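Local coordinates for alginate lyase (Paenibacillus sp. FPU-7, PDB 6KFN), which catalyses the eliminative cleavage of the polysaccharide alginate, acting as a lyase built on a right-handed parallel beta-helix, at residues Asp25-Ala30 / Ile51-Ala56; Ile111-Asp116 / Thr138-Ala143; Gly124-Ile129 / Ala165-Ile170; Arg225-Tyr230 / Thr257-Tyr262. All coordinates share one frame; numbering follows the deposited sequence. Where two conformers were deposited one is given.

How the contacts relate
All four contacts join parallel coils of a right-handed beta-helix, each partly buried, and none touches another. Contact 1, near the N-terminal end, and contact 4, toward the C-terminal end, pair neighbouring strands. Contacts 2 and 3 lie on opposite sides of the chain's centre, in corners where the chain changes direction, and their segments alternate along the sequence. Contacts 3 and 4 share one chemistry, an inward asparagine hydrogen-bonded to the asparagine of the next coil at a turn, and strand 194-196 stands between strands 169-171 and 223-230. Outward side chains differ: salt bridges in contacts 1 and 3, a tyrosine pair in contact 4. Contact 2 relies almost wholly on backbone bonds.

Contact 1 (Asp25-Ala30 / Ile51-Ala56); sequences DDIVLA and ITIRSA
R54 of strand 51-55 reaches across to D26 of strand 25-29, on the solvent-facing side that T52 and V28 share. Its CB makes no close approach to that strand; CG, between the backbone N and the carbonyl carbon (chi1 66°), comes 3.9 Å from D26 OD1 and sends the extended arm back over the neighbouring strand. There CD passes D26 OD1 at 3.6 Å, and NE donates to the same D26 OD1 at 2.9 Å, on the syn lone pair. CZ lies 3.8 Å from V28 CG2, which covers part of one guanidinium face, and at the tip NH2 meets D26 OD2 at 2.9 Å in a nearly straight bond. This side-on, two-nitrogen grip brings carboxylate and guanidinium to within 27° of coplanar. An arginine suits the place because its length spans the strands while its flat group can rest on a valine. Were R54 cut back to an alanine, the D26 carboxylate would probably lose its charged mate and V28 CG2 the flat group beside it. Beneath, the backbones form a regular parallel ladder, T52 N to D25 O through A56 N to L29 O, and a water ties D25 O to T52 OG1. On the buried face, L29 CD1 meets I53 CG1 at 4.0 Å; branched aliphatic residues fill this side, where I27 and I53 also touch L14 of helix 11-19. With strand 4-8 on one flank and strand 82-85 on the other, the pair forms two rungs of a right-handed parallel beta-helix, the helix packing against its inward residues as an N-terminal cap would.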
loop_
_atom_site.group_PDB
_atom_site.type_symbol
_atom_site.label_atom_id
_atom_site.label_comp_id
_atom_site.label_asym_id
_atom_site.label_seq_id
_atom_site.Cartn_x
_atom_site.Cartn_y
_atom_site.Cartn_z
ATOM N N ASP A 25 -17.049 9.024 16.344
ATOM C CA ASP A 25 -16.184 10.172 16.596
ATOM C C ASP A 25 -15.637 10.723 15.275
ATOM O O ASP A 25 -15.280 9.972 14.372
ATOM C CB ASP A 25 -15.017 9.817 17.514
ATOM C CG ASP A 25 -15.342 9.757 18.977
ATOM O OD1 ASP A 25 -16.483 10.132 19.372
ATOM O OD2 ASP A 25 -14.438 9.380 19.739
ATOM N N ASP A 26 -15.471 12.050 15.237
ATOM C CA ASP A 26 -14.834 12.781 14.134
ATOM C C ASP A 26 -13.684 13.566 14.757
ATOM O O ASP A 26 -13.920 14.588 15.395
ATOM C CB ASP A 26 -15.861 13.668 13.474
ATOM C CG ASP A 26 -15.409 14.297 12.181
ATOM O OD1 ASP A 26 -14.434 13.830 11.588
ATOM O OD2 ASP A 26 -16.109 15.270 11.743
ATOM N N ILE A 27 -12.472 13.041 14.590
ATOM C CA ILE A 27 -11.257 13.637 15.120
ATOM C C ILE A 27 -10.664 14.486 13.993
ATOM O O ILE A 27 -10.219 13.959 12.975
ATOM C CB ILE A 27 -10.279 12.562 15.598
ATOM C CG1 ILE A 27 -10.931 11.661 16.645
ATOM C CG2 ILE A 27 -9.006 13.226 16.108
ATOM C CD1 ILE A 27 -10.093 10.408 16.967
ATOM N N VAL A 28 -10.713 15.809 14.190
ATOM C CA VAL A 28 -10.462 16.781 13.131
ATOM C C VAL A 28 -9.180 17.527 13.458
ATOM O O VAL A 28 -9.117 18.245 14.461
ATOM C CB VAL A 28 -11.640 17.748 12.959
ATOM C CG1 VAL A 28 -11.387 18.653 11.765
ATOM C CG2 VAL A 28 -12.971 16.984 12.800
ATOM N N LEU A 29 -8.148 17.330 12.641
ATOM C CA LEU A 29 -6.814 17.820 12.922
ATOM C C LEU A 29 -6.527 19.126 12.178
ATOM O O LEU A 29 -6.768 19.257 10.976
ATOM C CB LEU A 29 -5.788 16.766 12.545
ATOM C CG LEU A 29 -5.963 15.413 13.238
ATOM C CD1 LEU A 29 -4.793 14.517 12.941
ATOM C CD2 LEU A 29 -6.163 15.601 14.733
ATOM N N ALA A 30 -6.015 20.106 12.920
ATOM C CA ALA A 30 -5.811 21.441 12.381
ATOM C C ALA A 30 -4.844 21.460 11.203
ATOM O O ALA A 30 -3.797 20.823 11.221
ATOM C CB ALA A 30 -5.264 22.347 13.486
ATOM N N ILE A 51 -15.161 5.498 12.886
ATOM C CA ILE A 51 -14.325 6.432 13.635
ATOM C C ILE A 51 -13.461 7.149 12.606
ATOM O O ILE A 51 -12.801 6.497 11.808
ATOM C CB ILE A 51 -13.476 5.741 14.717
ATOM C CG1 ILE A 51 -14.341 4.889 15.617
ATOM C CG2 ILE A 51 -12.733 6.812 15.527
ATOM C CD1 ILE A 51 -13.594 4.105 16.687
ATOM N N THR A 52 -13.489 8.484 12.594
ATOM C CA THR A 52 -12.788 9.258 11.581
ATOM C C THR A 52 -11.623 10.020 12.200
ATOM O O THR A 52 -11.771 10.650 13.246
ATOM C CB THR A 52 -13.760 10.235 10.908
ATOM O OG1 THR A 52 -14.793 9.462 10.287
ATOM C CG2 THR A 52 -13.104 11.095 9.850
ATOM N N ILE A 53 -10.480 9.995 11.503
ATOM C CA ILE A 53 -9.391 10.936 11.727
ATOM C C ILE A 53 -9.149 11.636 10.396
ATOM O O ILE A 53 -8.916 10.974 9.391
ATOM C CB ILE A 53 -8.146 10.225 12.256
ATOM C CG1 ILE A 53 -7.081 11.287 12.641
ATOM C CG2 ILE A 53 -7.766 9.054 11.460
ATOM C CD1 ILE A 53 -5.910 10.622 13.327
ATOM N N ARG A 54 -9.224 12.962 10.400
ATOM C CA ARG A 54 -9.129 13.698 9.150
ATOM C C ARG A 54 -8.491 15.045 9.369
ATOM O O ARG A 54 -8.491 15.584 10.467
ATOM C CB ARG A 54 -10.498 13.841 8.480
ATOM C CG ARG A 54 -11.469 14.701 9.261
ATOM C CD ARG A 54 -12.802 14.738 8.559
ATOM N NE ARG A 54 -13.804 15.462 9.331
ATOM C CZ ARG A 54 -14.085 16.748 9.217
ATOM N NH1 ARG A 54 -13.454 17.524 8.338
ATOM N NH2 ARG A 54 -15.005 17.285 9.998
ATOM N N SER A 55 -8.004 15.617 8.287
ATOM C CA SER A 55 -7.552 16.982 8.293
ATOM C C SER A 55 -8.781 17.906 8.235
ATOM O O SER A 55 -9.788 17.619 7.568
ATOM C CB SER A 55 -6.616 17.140 7.084
ATOM O OG SER A 55 -5.948 18.365 7.070
ATOM N N ALA A 56 -8.649 19.048 8.904
ATOM C CA ALA A 56 -9.704 20.051 8.880
ATOM C C ALA A 56 -9.916 20.610 7.483
ATOM O O ALA A 56 -11.023 21.051 7.163
ATOM C CB ALA A 56 -9.384 21.194 9.866
HETATM O O HOH W 1 -16.822 9.173 12.217
#

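Contact 2 (Ile111-Asp116 / Thr138-Ala143); sequences IYDIGD and TGLIEA
At a corner between two faces of the beta-helix, the carbonyl of G115 meets the loop 138-143 of the next coil and accepts two successive amides. I141 N bonds to G115 O at 2.8 Å, in the carbonyl plane on a lone pair, while E142 N comes to it at 3.2 Å, tilted from that plane. On either side in sequence, L140 N donates to I114 O at 3.1 Å and G139 N to D116 O at 3.0 Å, also on a lone pair. Glycines suit this close fit: a beta carbon on G115 would press on I141 CG1, and one on G139, with its positive phi, would crowd A143. D116, its CG anti to the carbonyl carbon (chi1 -68°), brings OD1 to 3.5 Å from E142 CB, while its OD2 forms a salt bridge with K94 of the coil before, which probably offsets the charge of this buried carboxylate. T138 OG1 bonds to G146 O, linking the two ends of the loop. Below the corner, strand 110-114 runs between strands 88-92 and 134-136, and the Y112 ring lies nearly parallel to that of Y136.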
loop_
_atom_site.group_PDB
_atom_site.type_symbol
_atom_site.label_atom_id
_atom_site.label_comp_id
_atom_site.label_asym_id
_atom_site.label_seq_id
_atom_site.Cartn_x
_atom_site.Cartn_y
_atom_site.Cartn_z
ATOM N N ILE A 111 1.871 9.957 1.840
ATOM C CA ILE A 111 2.694 9.166 2.746
ATOM C C ILE A 111 4.105 9.160 2.163
ATOM O O ILE A 111 4.284 8.730 1.017
ATOM C CB ILE A 111 2.150 7.740 2.888
ATOM C CG1 ILE A 111 0.701 7.785 3.381
ATOM C CG2 ILE A 111 3.053 6.906 3.776
ATOM C CD1 ILE A 111 0.012 6.455 3.375
ATOM N N TYR A 112 5.083 9.659 2.922
ATOM C CA TYR A 112 6.389 9.902 2.323
ATOM C C TYR A 112 7.458 10.008 3.387
ATOM O O TYR A 112 7.204 10.318 4.555
ATOM C CB TYR A 112 6.362 11.220 1.486
ATOM C CG TYR A 112 5.984 12.436 2.318
ATOM C CD1 TYR A 112 4.644 12.716 2.579
ATOM C CD2 TYR A 112 6.927 13.256 2.915
ATOM C CE1 TYR A 112 4.244 13.745 3.371
ATOM C CE2 TYR A 112 6.512 14.343 3.757
ATOM C CZ TYR A 112 5.151 14.546 3.966
ATOM O OH TYR A 112 4.627 15.565 4.764
ATOM N N ASP A 113 8.698 9.797 2.934
ATOM C CA ASP A 113 9.892 9.868 3.776
ATOM C C ASP A 113 9.785 8.869 4.935
ATOM O O ASP A 113 9.784 9.189 6.121
ATOM C CB ASP A 113 10.230 11.278 4.242
ATOM C CG ASP A 113 10.618 12.204 3.109
ATOM O OD1 ASP A 113 11.028 11.751 2.035
ATOM O OD2 ASP A 113 10.489 13.441 3.347
ATOM N N ILE A 114 9.710 7.596 4.523
ATOM C CA ILE A 114 9.471 6.445 5.378
ATOM C C ILE A 114 10.703 5.541 5.327
ATOM O O ILE A 114 11.274 5.303 4.256
ATOM C CB ILE A 114 8.210 5.680 4.888
ATOM C CG1 ILE A 114 6.971 6.586 4.875
ATOM C CG2 ILE A 114 7.970 4.449 5.712
ATOM C CD1 ILE A 114 6.601 7.200 6.205
ATOM N N GLY A 115 11.109 5.021 6.485
ATOM C CA GLY A 115 12.313 4.196 6.531
ATOM C C GLY A 115 12.201 2.879 5.762
ATOM O O GLY A 115 13.124 2.501 5.026
ATOM N N ASP A 116 11.098 2.154 5.970
ATOM C CA ASP A 116 10.784 0.903 5.304
ATOM C C ASP A 116 9.544 1.142 4.436
ATOM O O ASP A 116 9.602 1.982 3.534
ATOM C CB ASP A 116 10.626 -0.236 6.328
ATOM C CG ASP A 116 11.921 -0.627 7.034
ATOM O OD1 ASP A 116 13.026 -0.174 6.705
ATOM O OD2 ASP A 116 11.768 -1.484 7.963
ATOM N N THR A 138 10.058 5.990 0.035
ATOM C CA THR A 138 10.073 4.898 1.018
ATOM C C THR A 138 11.393 4.160 0.929
ATOM O O THR A 138 12.151 4.318 -0.029
ATOM C CB THR A 138 8.913 3.928 0.780
ATOM O OG1 THR A 138 9.036 3.396 -0.535
ATOM C CG2 THR A 138 7.551 4.604 0.888
ATOM N N GLY A 139 11.688 3.318 1.917
ATOM C CA GLY A 139 12.946 2.616 1.925
ATOM C C GLY A 139 14.146 3.478 2.211
ATOM O O GLY A 139 15.274 3.105 1.828
ATOM N N LEU A 140 13.966 4.577 2.955
ATOM C CA LEU A 140 15.080 5.458 3.304
ATOM C C LEU A 140 16.063 4.807 4.267
ATOM O O LEU A 140 17.228 5.235 4.327
ATOM C CB LEU A 140 14.572 6.779 3.858
ATOM C CG LEU A 140 13.696 7.617 2.922
ATOM C CD1 LEU A 140 13.506 8.954 3.611
ATOM C CD2 LEU A 140 14.307 7.741 1.540
ATOM N N ILE A 141 15.632 3.813 5.024
ATOM C CA ILE A 141 16.474 3.101 5.971
ATOM C C ILE A 141 16.879 1.744 5.427
ATOM O O ILE A 141 18.039 1.358 5.494
ATOM C CB ILE A 141 15.762 3.001 7.340
ATOM C CG1 ILE A 141 15.620 4.403 7.973
ATOM C CG2 ILE A 141 16.512 1.977 8.258
ATOM C CD1 ILE A 141 16.870 4.968 8.493
ATOM N N GLU A 142 15.927 0.996 4.869
ATOM C CA GLU A 142 16.226 -0.283 4.235
ATOM C C GLU A 142 15.537 -0.356 2.894
ATOM O O GLU A 142 14.314 -0.550 2.818
ATOM C CB GLU A 142 15.828 -1.454 5.129
ATOM C CG GLU A 142 16.499 -2.748 4.775
ATOM C CD GLU A 142 18.019 -2.691 5.024
ATOM O OE1 GLU A 142 18.436 -2.535 6.198
ATOM O OE2 GLU A 142 18.752 -2.827 4.042
ATOM N N ALA A 143 16.302 -0.212 1.811
ATOM C CA ALA A 143 15.727 -0.191 0.478
ATOM C C ALA A 143 14.927 -1.455 0.199
ATOM O O ALA A 143 13.866 -1.399 -0.420
ATOM C CB ALA A 143 16.829 -0.041 -0.571
#

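Contact 3 (Gly124-Ile129 / Ala165-Ile170)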
loop_
_atom_site.group_PDB
_atom_site.type_symbol
_atom_site.label_atom_id
_atom_site.label_comp_id
_atom_site.label_asym_id
_atom_site.label_seq_id
_atom_site.Cartn_x
_atom_site.Cartn_y
_atom_site.Cartn_z
ATOM N N GLY A 124 -4.060 -10.489 9.161
ATOM C CA GLY A 124 -5.470 -10.715 8.872
ATOM C C GLY A 124 -6.251 -9.481 8.457
ATOM O O GLY A 124 -7.455 -9.598 8.228
ATOM N N SER A 125 -5.614 -8.331 8.336
ATOM C CA SER A 125 -6.324 -7.097 7.990
ATOM C C SER A 125 -6.959 -7.227 6.622
ATOM O O SER A 125 -6.245 -7.388 5.627
ATOM C CB SER A 125 -5.330 -5.926 7.959
ATOM O OG SER A 125 -4.856 -5.605 9.249
ATOM N N SER A 126 -8.297 -7.135 6.568
ATOM C CA SER A 126 -9.058 -7.470 5.385
ATOM C C SER A 126 -10.137 -6.435 5.097
ATOM O O SER A 126 -10.592 -5.691 5.965
ATOM C CB SER A 126 -9.691 -8.851 5.553
ATOM O OG SER A 126 -8.721 -9.871 5.696
ATOM N N ASP A 127 -10.583 -6.435 3.832
ATOM C CA ASP A 127 -11.711 -5.605 3.431
ATOM C C ASP A 127 -11.434 -4.121 3.651
ATOM O O ASP A 127 -12.340 -3.347 3.953
ATOM C CB ASP A 127 -13.031 -6.027 4.097
ATOM C CG ASP A 127 -13.326 -7.478 3.815
ATOM O OD1 ASP A 127 -13.588 -7.802 2.623
ATOM O OD2 ASP A 127 -13.284 -8.317 4.759
ATOM N N ASN A 128 -10.171 -3.724 3.482
ATOM C CA ASN A 128 -9.762 -2.329 3.608
ATOM C C ASN A 128 -9.594 -1.723 2.220
ATOM O O ASN A 128 -9.508 -2.437 1.222
ATOM C CB ASN A 128 -8.457 -2.238 4.371
ATOM C CG ASN A 128 -8.543 -2.929 5.723
ATOM O OD1 ASN A 128 -9.278 -2.460 6.597
ATOM N ND2 ASN A 128 -7.797 -4.002 5.920
ATOM N N ILE A 129 -9.526 -0.391 2.168
ATOM C CA ILE A 129 -9.242 0.310 0.920
ATOM C C ILE A 129 -8.297 1.466 1.196
ATOM O O ILE A 129 -8.453 2.171 2.183
ATOM C CB ILE A 129 -10.519 0.773 0.201
ATOM C CG1 ILE A 129 -10.201 1.395 -1.171
ATOM C CG2 ILE A 129 -11.370 1.667 1.054
ATOM C CD1 ILE A 129 -11.374 1.441 -2.091
ATOM N N ALA A 165 -4.620 -11.453 4.908
ATOM C CA ALA A 165 -4.918 -10.035 4.732
ATOM C C ALA A 165 -5.585 -9.910 3.367
ATOM O O ALA A 165 -4.931 -9.714 2.336
ATOM C CB ALA A 165 -3.631 -9.215 4.816
ATOM N N ASP A 166 -6.913 -10.100 3.362
ATOM C CA ASP A 166 -7.659 -10.452 2.169
ATOM C C ASP A 166 -8.587 -9.331 1.703
ATOM O O ASP A 166 -9.089 -8.525 2.494
ATOM C CB ASP A 166 -8.474 -11.710 2.425
ATOM C CG ASP A 166 -7.584 -12.982 2.569
ATOM O OD1 ASP A 166 -6.372 -12.918 2.319
ATOM O OD2 ASP A 166 -8.120 -14.052 2.928
ATOM N N ARG A 167 -8.847 -9.335 0.389
ATOM C CA ARG A 167 -9.836 -8.453 -0.212
ATOM C C ARG A 167 -9.529 -6.977 0.029
ATOM O O ARG A 167 -10.427 -6.146 0.070
ATOM C CB ARG A 167 -11.279 -8.815 0.215
ATOM C CG ARG A 167 -11.652 -10.250 -0.119
ATOM C CD ARG A 167 -13.039 -10.626 0.477
ATOM N NE ARG A 167 -13.062 -10.517 1.917
ATOM C CZ ARG A 167 -12.493 -11.336 2.784
ATOM N NH1 ARG A 167 -12.062 -12.533 2.404
ATOM N NH2 ARG A 167 -12.373 -10.985 4.045
ATOM N N ASN A 168 -8.245 -6.642 0.146
ATOM C CA ASN A 168 -7.852 -5.249 0.251
ATOM C C ASN A 168 -7.759 -4.634 -1.133
ATOM O O ASN A 168 -7.366 -5.273 -2.099
ATOM C CB ASN A 168 -6.523 -5.131 1.004
ATOM C CG ASN A 168 -6.670 -5.595 2.431
ATOM O OD1 ASN A 168 -7.492 -5.045 3.176
ATOM N ND2 ASN A 168 -5.881 -6.583 2.845
ATOM N N VAL A 169 -8.170 -3.360 -1.206
ATOM C CA VAL A 169 -8.296 -2.627 -2.448
ATOM C C VAL A 169 -7.371 -1.424 -2.445
ATOM O O VAL A 169 -7.353 -0.647 -1.487
ATOM C CB VAL A 169 -9.751 -2.203 -2.686
ATOM C CG1 VAL A 169 -9.893 -1.379 -3.953
ATOM C CG2 VAL A 169 -10.681 -3.433 -2.722
ATOM N N ILE A 170 -6.652 -1.252 -3.549
ATOM C CA ILE A 170 -5.768 -0.143 -3.814
ATOM C C ILE A 170 -6.314 0.515 -5.076
ATOM O O ILE A 170 -6.304 -0.116 -6.136
ATOM C CB ILE A 170 -4.325 -0.638 -4.020
ATOM C CG1 ILE A 170 -3.792 -1.335 -2.734
ATOM C CG2 ILE A 170 -3.422 0.494 -4.492
ATOM C CD1 ILE A 170 -2.776 -2.346 -2.933
HETATM O O HOH W 2 -12.123 -3.411 0.445
#
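N128 and N168 turn their amides alike, each CG anti to the carbonyl carbon (chi1 -55° and -65°), and the two planes lie only 7° apart, one coil above the other. This is an asparagine ladder, a hallmark of turns in right-handed parallel beta-helices. N168 OD1 accepts twice, from N128 N and from N128 ND2, each at 3.0 Å, and N168 ND2 runs almost straight to S125 O at 2.9 Å, that oxygen lying in the plane of the N168 amide. Both ends of the amide are thus used, which fixes its rotation and satisfies polar backbone atoms buried at the bend; asparagine is short enough to lie along the inside of the bend and carries both an acceptor and a donor for the coil before. N128 repeats the pattern one coil earlier, with V104 N and A101 O, and F121 packs beside both asparagines. Just before each asparagine stands a residue with positive phi, D127 and R167, whose side chains run together outside. Bent at chi3, the arginine grips the carboxylate side-on, NE to D127 OD1 and NH2 to D127 OD2, both at 2.9 Å, with the planes inclined to each other. A serine suits the step before: S126 OG donates to G124 O and accepts D166 N at 3.0 Å. Beyond the turn the strands begin, and I129 CD1 rests on V169 CG1 at 3.7 Å, side by side on the outward face. At that junction N128 O accepts hydrogen bonds from V169 N and from a water 2.9 Å away, which also donates to R167 O.

Contact 4 (Arg225-Tyr230 / Thr257-Tyr262)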
loop_
_atom_site.group_PDB
_atom_site.type_symbol
_atom_site.label_atom_id
_atom_site.label_comp_id
_atom_site.label_asym_id
_atom_site.label_seq_id
_atom_site.Cartn_x
_atom_site.Cartn_y
_atom_site.Cartn_z
ATOM N N ARG A 225 -5.889 -4.119 -12.585
ATOM C CA ARG A 225 -6.671 -3.612 -13.697
ATOM C C ARG A 225 -6.556 -2.100 -13.871
ATOM O O ARG A 225 -6.616 -1.318 -12.934
ATOM C CB ARG A 225 -8.167 -4.007 -13.560
ATOM C CG ARG A 225 -8.863 -3.490 -12.358
ATOM C CD ARG A 225 -10.298 -3.979 -12.297
ATOM N NE ARG A 225 -10.987 -3.539 -11.077
ATOM C CZ ARG A 225 -11.887 -4.229 -10.423
ATOM N NH1 ARG A 225 -12.269 -5.423 -10.845
ATOM N NH2 ARG A 225 -12.388 -3.723 -9.325
ATOM N N ASN A 226 -6.411 -1.699 -15.137
ATOM C CA ASN A 226 -6.562 -0.293 -15.514
ATOM C C ASN A 226 -5.533 0.603 -14.826
ATOM O O ASN A 226 -5.838 1.760 -14.496
ATOM C CB ASN A 226 -7.993 0.184 -15.270
ATOM C CG ASN A 226 -8.970 -0.730 -15.969
ATOM O OD1 ASN A 226 -8.715 -1.222 -17.075
ATOM N ND2 ASN A 226 -10.033 -1.130 -15.249
ATOM N N ASN A 227 -4.312 0.116 -14.682
ATOM C CA ASN A 227 -3.207 0.878 -14.101
ATOM C C ASN A 227 -2.263 1.342 -15.212
ATOM O O ASN A 227 -2.246 0.776 -16.294
ATOM C CB ASN A 227 -2.432 0.044 -13.106
ATOM C CG ASN A 227 -3.339 -0.508 -12.016
ATOM O OD1 ASN A 227 -3.849 0.223 -11.186
ATOM N ND2 ASN A 227 -3.540 -1.831 -12.019
ATOM N N ILE A 228 -1.454 2.345 -14.885
ATOM C CA ILE A 228 -0.421 2.858 -15.784
ATOM C C ILE A 228 0.917 2.789 -15.060
ATOM O O ILE A 228 1.029 3.283 -13.932
ATOM C CB ILE A 228 -0.705 4.324 -16.202
ATOM C CG1 ILE A 228 -2.047 4.425 -16.906
ATOM C CG2 ILE A 228 0.442 4.828 -17.087
ATOM C CD1 ILE A 228 -2.525 5.880 -17.103
ATOM N N GLY A 229 1.912 2.179 -15.705
ATOM C CA GLY A 229 3.252 2.124 -15.137
ATOM C C GLY A 229 4.294 2.760 -16.037
ATOM O O GLY A 229 4.318 2.507 -17.240
ATOM N N TYR A 230 5.150 3.576 -15.414
ATOM C CA TYR A 230 6.231 4.272 -16.102
ATOM C C TYR A 230 7.563 3.761 -15.575
ATOM O O TYR A 230 7.936 4.029 -14.423
ATOM C CB TYR A 230 6.141 5.790 -15.841
ATOM C CG TYR A 230 4.894 6.428 -16.356
ATOM C CD1 TYR A 230 4.737 6.698 -17.701
ATOM C CD2 TYR A 230 3.861 6.802 -15.515
ATOM C CE1 TYR A 230 3.608 7.313 -18.196
ATOM C CE2 TYR A 230 2.731 7.443 -15.982
ATOM C CZ TYR A 230 2.609 7.713 -17.341
ATOM O OH TYR A 230 1.501 8.329 -17.866
ATOM N N THR A 257 -5.630 -6.890 -16.492
ATOM C CA THR A 257 -6.432 -6.395 -17.597
ATOM C C THR A 257 -6.327 -4.894 -17.717
ATOM O O THR A 257 -6.354 -4.158 -16.739
ATOM C CB THR A 257 -7.892 -6.813 -17.529
ATOM O OG1 THR A 257 -8.435 -6.332 -16.336
ATOM C CG2 THR A 257 -8.036 -8.301 -17.582
ATOM N N GLY A 258 -6.259 -4.415 -18.964
ATOM C CA GLY A 258 -6.410 -2.999 -19.218
ATOM C C GLY A 258 -5.280 -2.125 -18.705
ATOM O O GLY A 258 -5.511 -0.920 -18.551
ATOM N N ASN A 259 -4.112 -2.674 -18.441
ATOM C CA ASN A 259 -2.992 -1.886 -17.936
ATOM C C ASN A 259 -2.190 -1.340 -19.123
ATOM O O ASN A 259 -2.155 -1.966 -20.173
ATOM C CB ASN A 259 -2.072 -2.749 -17.060
ATOM C CG ASN A 259 -2.812 -3.325 -15.874
ATOM O OD1 ASN A 259 -3.114 -2.624 -14.918
ATOM N ND2 ASN A 259 -3.125 -4.616 -15.937
ATOM N N THR A 260 -1.526 -0.214 -18.924
ATOM C CA THR A 260 -0.642 0.370 -19.906
ATOM C C THR A 260 0.710 0.580 -19.260
ATOM O O THR A 260 0.787 1.201 -18.188
ATOM C CB THR A 260 -1.195 1.693 -20.426
ATOM O OG1 THR A 260 -2.459 1.456 -21.034
ATOM C CG2 THR A 260 -0.245 2.289 -21.465
ATOM N N VAL A 261 1.752 0.057 -19.878
ATOM C CA VAL A 261 3.086 0.169 -19.334
ATOM C C VAL A 261 4.053 0.692 -20.369
ATOM O O VAL A 261 4.075 0.264 -21.523
ATOM C CB VAL A 261 3.548 -1.162 -18.694
ATOM C CG1 VAL A 261 2.681 -1.507 -17.474
ATOM C CG2 VAL A 261 3.552 -2.325 -19.683
ATOM N N TYR A 262 4.907 1.611 -19.903
ATOM C CA TYR A 262 5.916 2.292 -20.699
ATOM C C TYR A 262 7.257 1.786 -20.206
ATOM O O TYR A 262 7.755 2.215 -19.150
ATOM C CB TYR A 262 5.771 3.818 -20.551
ATOM C CG TYR A 262 4.460 4.347 -21.029
ATOM C CD1 TYR A 262 4.265 4.692 -22.365
ATOM C CD2 TYR A 262 3.372 4.474 -20.168
ATOM C CE1 TYR A 262 3.048 5.123 -22.830
ATOM C CE2 TYR A 262 2.152 4.897 -20.613
ATOM C CZ TYR A 262 1.974 5.244 -21.956
ATOM O OH TYR A 262 0.772 5.665 -22.439
HETATM O O HOH W 3 -9.552 -3.955 -17.273
#
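I228 to Y230 pair in parallel with T260 to Y262, the strand axes 4.7 Å apart and 6° from alignment, and R225 faces T257 ahead of a turn. G229 N donates to T260 O and Y262 N to G229 O. In the turn, N259 OD1 accepts from N227 N and N227 ND2, each at 3.0 Å; both CG atoms lie anti to the carbonyl carbon (chi1 -60° in N259), setting the amides alongside with planes 12° apart. N259 ND2 in turn bonds to I224 O, while N227 holds S198 N and V195 O one coil back. A leucine in place of N259 would probably leave N227 N without this acceptor and I224 O without its donor, loosening the bend. At G258 phi is positive and, with N226 as turned, a beta carbon would clash with N226 OD1, suiting glycine. Outside, Y230 CE1 meets Y262 CD2 at 3.5 Å; the rings are nearly parallel but slid apart, barely overlapping. I228 CG2 lies 3.9 Å from Y262 CE2, at the ring's edge. Y262 also stacks on Y287 of the following coil, so flat rings recur at the same level. Inward asparagines and outward aromatics in register belong to the side-chain ladders of right-handed parallel beta-helices.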